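Putative DsbA oxidoreductase SCO1869 (Streptomyces coelicolor A3, PDB 3GL5) is probably a thiol-disulfide oxidoreductase of the DsbA type, built on a thioredoxin-like domain, although its physiological role is not established. Local coordinates at residues Gln71-Ala74 against Gly75-Leu79; Phe135-Asp138 against Glu139-Val142. All blocks are in the same frame, centred on the assembly; numbering follows the deposited sequence. Where two conformers were deposited one is given.

Interaction 1. Residues Gln71-Ala74 against Gly75-Leu79; sequences QAQA and GEDNL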
ATOM      1  N   GLN A  71      17.782  20.124  32.443  1.00 35.50           N
ATOM      2  CA  GLN A  71      17.912  18.863  31.698  1.00 34.85           C
ATOM      3  C   GLN A  71      16.995  18.838  30.514  1.00 34.26           C
ATOM      4  O   GLN A  71      17.335  18.292  29.476  1.00 34.98           O
ATOM      5  CB  GLN A  71      17.550  17.664  32.553  1.00 34.98           C
ATOM      6  CG  GLN A  71      18.627  17.169  33.415  1.00 35.81           C
ATOM      7  CD  GLN A  71      18.101  16.656  34.749  1.00 37.94           C
ATOM      8  OE1 GLN A  71      18.747  16.856  35.770  1.00 39.12           O
ATOM      9  NE2 GLN A  71      16.919  16.013  34.750  1.00 37.36           N
ATOM     10  N   ALA A  72      15.814  19.403  30.692  1.00 33.66           N
ATOM     11  CA  ALA A  72      14.836  19.494  29.629  1.00 33.12           C
ATOM     12  C   ALA A  72      15.435  20.293  28.484  1.00 32.78           C
ATOM     13  O   ALA A  72      15.443  19.822  27.344  1.00 33.36           O
ATOM     14  CB  ALA A  72      13.515  20.107  30.128  1.00 32.01           C
ATOM     15  N   GLN A  73      15.961  21.475  28.794  0.50 32.47           N
ATOM     16  CA  GLN A  73      16.556  22.336  27.781  0.50 32.25           C
ATOM     17  C   GLN A  73      17.696  21.652  27.038  0.50 32.92           C
ATOM     18  O   GLN A  73      17.807  21.796  25.815  0.50 32.80           O
ATOM     19  CB  GLN A  73      17.068  23.641  28.386  0.50 31.75           C
ATOM     20  CG  GLN A  73      17.337  24.679  27.309  0.50 28.61           C
ATOM     21  CD  GLN A  73      16.209  24.728  26.300  0.50 22.87           C
ATOM     22  OE1 GLN A  73      16.371  24.326  25.154  0.50 23.55           O
ATOM     23  NE2 GLN A  73      15.061  25.205  26.727  0.50 19.87           N
ATOM     24  N   ALA A  74      18.531  20.917  27.780  1.00 32.95           N
ATOM     25  CA  ALA A  74      19.669  20.183  27.199  1.00 33.87           C
ATOM     26  C   ALA A  74      19.263  19.081  26.218  1.00 34.74           C
ATOM     27  O   ALA A  74      19.912  18.892  25.198  1.00 33.79           O
ATOM     28  CB  ALA A  74      20.563  19.603  28.274  1.00 34.21           C
ATOM     29  N   GLY A  75      18.194  18.351  26.531  1.00 35.33           N
ATOM     30  CA  GLY A  75      17.692  17.347  25.603  1.00 35.42           C
ATOM     31  C   GLY A  75      17.303  18.022  24.308  1.00 35.44           C
ATOM     32  O   GLY A  75      17.655  17.545  23.248  1.00 37.31           O
ATOM     33  N   GLU A  76      16.603  19.155  24.403  1.00 35.10           N
ATOM     34  CA  GLU A  76      16.134  19.902  23.237  1.00 33.99           C
ATOM     35  C   GLU A  76      17.279  20.481  22.411  1.00 32.97           C
ATOM     36  O   GLU A  76      17.239  20.435  21.162  1.00 31.90           O
ATOM     37  CB  GLU A  76      15.169  21.019  23.637  1.00 34.24           C
ATOM     38  CG  GLU A  76      13.802  20.532  24.114  1.00 37.46           C
ATOM     39  CD  GLU A  76      13.234  19.407  23.271  1.00 39.46           C
ATOM     40  OE1 GLU A  76      12.874  19.638  22.099  1.00 37.64           O
ATOM     41  OE2 GLU A  76      13.157  18.276  23.810  1.00 42.96           O
ATOM     42  N   ASP A  77      18.278  21.018  23.097  1.00 30.82           N
ATOM     43  CA  ASP A  77      19.499  21.484  22.427  1.00 30.52           C
ATOM     44  C   ASP A  77      20.170  20.320  21.692  1.00 30.35           C
ATOM     45  O   ASP A  77      20.567  20.445  20.536  1.00 30.05           O
ATOM     46  CB  ASP A  77      20.479  22.136  23.413  1.00 30.43           C
ATOM     47  CG  ASP A  77      19.929  23.419  24.030  1.00 31.59           C
ATOM     48  OD1 ASP A  77      18.917  23.960  23.577  1.00 32.97           O
ATOM     49  OD2 ASP A  77      20.503  23.900  25.016  1.00 40.50           O
ATOM     50  N   ASN A  78      20.268  19.172  22.346  1.00 29.76           N
ATOM     51  CA  ASN A  78      20.826  18.036  21.665  1.00 29.50           C
ATOM     52  C   ASN A  78      20.024  17.619  20.439  1.00 29.09           C
ATOM     53  O   ASN A  78      20.595  17.309  19.388  1.00 29.78           O
ATOM     54  CB  ASN A  78      20.944  16.830  22.573  1.00 29.43           C
ATOM     55  CG  ASN A  78      21.391  15.610  21.795  1.00 30.23           C
ATOM     56  OD1 ASN A  78      22.406  15.652  21.091  1.00 29.34           O
ATOM     57  ND2 ASN A  78      20.626  14.518  21.894  1.00 32.97           N
ATOM     58  N   LEU A  79      18.703  17.606  20.578  1.00 27.86           N
ATOM     59  CA  LEU A  79      17.840  17.264  19.466  1.00 26.78           C
ATOM     60  C   LEU A  79      18.004  18.282  18.333  1.00 27.00           C
ATOM     61  O   LEU A  79      17.991  17.925  17.164  1.00 27.03           O
ATOM     62  CB  LEU A  79      16.392  17.152  19.942  1.00 26.48           C
ATOM     63  CG  LEU A  79      16.004  15.732  20.401  1.00 26.24           C
ATOM     64  CD1 LEU A  79      14.741  15.763  21.307  1.00 27.21           C
ATOM     65  CD2 LEU A  79      15.770  14.871  19.182  1.00 25.74           C
TER
HETATM   66  O   HOH W   1      14.383  17.141  26.202  1.00 38.09           O
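Asp77 addresses the carbonyl of Gln73, one turn earlier on the same helix, with both its amide and its carboxylate. Asp77 N donates to Gln73 O at 2.9 Å, nearly straight, and the carboxylate folds back over that carbonyl, with Asp77 CG 3.2 Å from Gln73 O. The fold-back follows from chi1 of -65°, which sets CG beside the aspartate's own nitrogen. With an alanine in place of Asp77 the carboxylate over Gln73 O is gone, and Arg93 would probably lose a weak, long ion-pair partner. The backbone bonds are the i to i+4 ladder of an alpha helix, running from Gly75 N to Gln71 O through to Asn78 N to Ala74 O.

On another face, a water donates to both Ala72 O (3.1 Å) and Glu76 OE2 (2.9 Å), bridging the turn; Ala72 O also accepts from Glu76 N. Glu76 reaches the water through a chain bent at chi2, while its OE1 is held by Tyr90 and a salt bridge to Arg95.

Helix 69-85, probably part of the helical insertion of the DsbA-like thioredoxin domain, lies against helix 57-64, where Leu61 touches Ala72 and Glu76, while Leu79 reaches Pro14 and Trp15 at the start of helix 14-28.

Interaction 2. Residues Phe135-Asp138 against Glu139-Val142; sequences FNDD and ERLV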
ATOM      1  N   PHE A 135      -1.450  22.014  16.725  1.00 30.60           N
ATOM      2  CA  PHE A 135      -2.416  21.317  17.619  1.00 30.60           C
ATOM      3  C   PHE A 135      -3.683  22.128  17.876  1.00 29.97           C
ATOM      4  O   PHE A 135      -3.640  23.353  17.949  1.00 29.19           O
ATOM      5  CB  PHE A 135      -1.754  20.917  18.946  1.00 30.45           C
ATOM      6  CG  PHE A 135      -0.498  20.089  18.767  1.00 30.68           C
ATOM      7  CD1 PHE A 135      -0.585  18.732  18.424  1.00 29.97           C
ATOM      8  CD2 PHE A 135       0.767  20.670  18.925  1.00 28.35           C
ATOM      9  CE1 PHE A 135       0.590  17.941  18.256  1.00 28.85           C
ATOM     10  CE2 PHE A 135       1.936  19.912  18.744  1.00 29.31           C
ATOM     11  CZ  PHE A 135       1.848  18.544  18.417  1.00 28.50           C
ATOM     12  N   ASN A 136      -4.812  21.454  17.997  1.00 29.72           N
ATOM     13  CA  ASN A 136      -6.040  22.160  18.252  1.00 30.87           C
ATOM     14  C   ASN A 136      -6.225  23.447  17.376  1.00 31.38           C
ATOM     15  O   ASN A 136      -6.599  24.504  17.900  1.00 30.44           O
ATOM     16  CB  ASN A 136      -6.115  22.530  19.746  1.00 31.06           C
ATOM     17  CG  ASN A 136      -7.525  22.927  20.178  1.00 31.81           C
ATOM     18  OD1 ASN A 136      -8.505  22.500  19.573  1.00 31.96           O
ATOM     19  ND2 ASN A 136      -7.627  23.769  21.213  1.00 32.70           N
ATOM     20  N   ASP A 137      -5.939  23.355  16.068  1.00 31.66           N
ATOM     21  CA  ASP A 137      -6.125  24.461  15.124  1.00 32.88           C
ATOM     22  C   ASP A 137      -6.391  23.932  13.696  1.00 33.64           C
ATOM     23  O   ASP A 137      -5.457  23.712  12.890  1.00 33.64           O
ATOM     24  CB  ASP A 137      -4.917  25.395  15.152  1.00 33.35           C
ATOM     25  CG  ASP A 137      -5.040  26.581  14.185  1.00 35.75           C
ATOM     26  OD1 ASP A 137      -5.960  26.627  13.327  1.00 39.18           O
ATOM     27  OD2 ASP A 137      -4.181  27.480  14.278  1.00 37.00           O
ATOM     28  N   ASP A 138      -7.672  23.746  13.387  1.00 33.10           N
ATOM     29  CA  ASP A 138      -8.077  23.131  12.142  1.00 33.79           C
ATOM     30  C   ASP A 138      -7.644  23.941  10.932  1.00 32.77           C
ATOM     31  O   ASP A 138      -7.174  23.377   9.951  1.00 31.85           O
ATOM     32  CB  ASP A 138      -9.593  22.924  12.141  1.00 35.21           C
ATOM     33  CG  ASP A 138     -10.013  21.632  12.827  1.00 38.59           C
ATOM     34  OD1 ASP A 138      -9.145  20.915  13.404  1.00 43.51           O
ATOM     35  OD2 ASP A 138     -11.227  21.331  12.778  1.00 43.60           O
ATOM     36  N   GLU A 139      -7.768  25.265  11.017  1.00 32.71           N
ATOM     37  CA  GLU A 139      -7.355  26.126   9.920  1.00 33.26           C
ATOM     38  C   GLU A 139      -5.848  26.010   9.607  1.00 32.91           C
ATOM     39  O   GLU A 139      -5.448  26.003   8.445  1.00 32.58           O
ATOM     40  CB  GLU A 139      -7.814  27.569  10.135  1.00 33.73           C
ATOM     41  CG  GLU A 139      -9.328  27.771   9.834  1.00 36.77           C
ATOM     42  CD  GLU A 139      -9.726  27.199   8.478  1.00 38.42           C
ATOM     43  OE1 GLU A 139      -8.984  27.413   7.501  1.00 41.52           O
ATOM     44  OE2 GLU A 139     -10.768  26.524   8.379  1.00 40.34           O
ATOM     45  N   ARG A 140      -5.031  25.848  10.639  1.00 32.64           N
ATOM     46  CA  ARG A 140      -3.606  25.519  10.437  1.00 32.82           C
ATOM     47  C   ARG A 140      -3.407  24.234   9.622  1.00 31.80           C
ATOM     48  O   ARG A 140      -2.625  24.200   8.676  1.00 31.83           O
ATOM     49  CB  ARG A 140      -2.861  25.398  11.759  1.00 32.60           C
ATOM     50  CG  ARG A 140      -1.352  25.357  11.598  1.00 34.40           C
ATOM     51  CD  ARG A 140      -0.939  26.574  10.832  1.00 37.15           C
ATOM     52  NE  ARG A 140       0.460  26.565  10.429  1.00 41.15           N
ATOM     53  CZ  ARG A 140       0.929  27.198   9.351  1.00 41.21           C
ATOM     54  NH1 ARG A 140       0.092  27.850   8.547  1.00 36.58           N
ATOM     55  NH2 ARG A 140       2.233  27.149   9.058  1.00 41.42           N
ATOM     56  N   LEU A 141      -4.126  23.189   9.984  1.00 31.47           N
ATOM     57  CA  LEU A 141      -4.043  21.928   9.243  1.00 31.35           C
ATOM     58  C   LEU A 141      -4.519  22.101   7.813  1.00 30.96           C
ATOM     59  O   LEU A 141      -3.935  21.534   6.898  1.00 31.92           O
ATOM     60  CB  LEU A 141      -4.820  20.812   9.947  1.00 30.83           C
ATOM     61  CG  LEU A 141      -4.408  20.670  11.416  1.00 31.31           C
ATOM     62  CD1 LEU A 141      -5.234  19.597  12.153  1.00 29.78           C
ATOM     63  CD2 LEU A 141      -2.885  20.416  11.561  1.00 30.65           C
ATOM     64  N   VAL A 142      -5.554  22.903   7.612  1.00 30.41           N
ATOM     65  CA  VAL A 142      -6.021  23.145   6.284  1.00 29.88           C
ATOM     66  C   VAL A 142      -4.906  23.779   5.426  1.00 30.16           C
ATOM     67  O   VAL A 142      -4.612  23.312   4.307  1.00 29.76           O
ATOM     68  CB  VAL A 142      -7.282  23.993   6.326  1.00 30.18           C
ATOM     69  CG1 VAL A 142      -7.703  24.378   4.927  1.00 30.27           C
ATOM     70  CG2 VAL A 142      -8.401  23.230   7.022  1.00 27.71           C
TER
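Asp137 caps the N terminus of helix 138-147 through Arg140 N, a local side-chain-to-backbone contact at the end of the loop that follows helix 116-128. Its OD1 accepts from Arg140 N at 2.9 Å, with an N-H...O angle of 166°. The donor stands well above the carboxylate plane, about 65° out of it. A fully extended first torsion (chi1 180°) lays CG beside the aspartate's own carbonyl carbon and brings the carboxylate across the first turn, where CG packs 3.5 Å from Arg140 CB.

This is a classic N-cap: the residue just before the helix accepts from the amide three positions on, and the negative group probably interacts favourably with the positive end of the helix dipole. The regular pattern starts at once, Leu141 N bonding to Asp137 O at 3.2 Å and Val142 N to Asp138 O at 2.9 Å.

The side chains of these two donors flank the same carbonyls, Val142 CG2 lying 3.2 Å from Asp138 O and Leu141 CG 3.5 Å from Asp137 O. Beyond the cap, the guanidinium of Arg140 turns away from Asp137 to salt bridges with Glu143 and with Asp130, a residue of the sodium site. Leu141 packs on Leu103, Leu106 and Phe123, while Val142 faces helix 152-160 at Arg156 and Leu159.

Overall arrangement
From the N terminus, the chain passes strand 3-9, the Cys13-Cys16 disulfide at the start of helix 14-28, and strand 36-42 before entering the helices that hold both contacts. Interaction 1 comes first, inside helix 69-85, and interaction 2 follows where the chain enters helix 138-147. Each is made within one continuous stretch, so neither closes a long loop, and the two run in series without nesting or crossing. Their centres lie 27 Å apart and their nearest atoms about 11 Å apart, so they do not meet. Helix 69-85 of interaction 1 packs on helices 57-64 and 14-28, whereas interaction 2 starts helix 138-147, which packs on helices 101-111, 116-128 and 152-160.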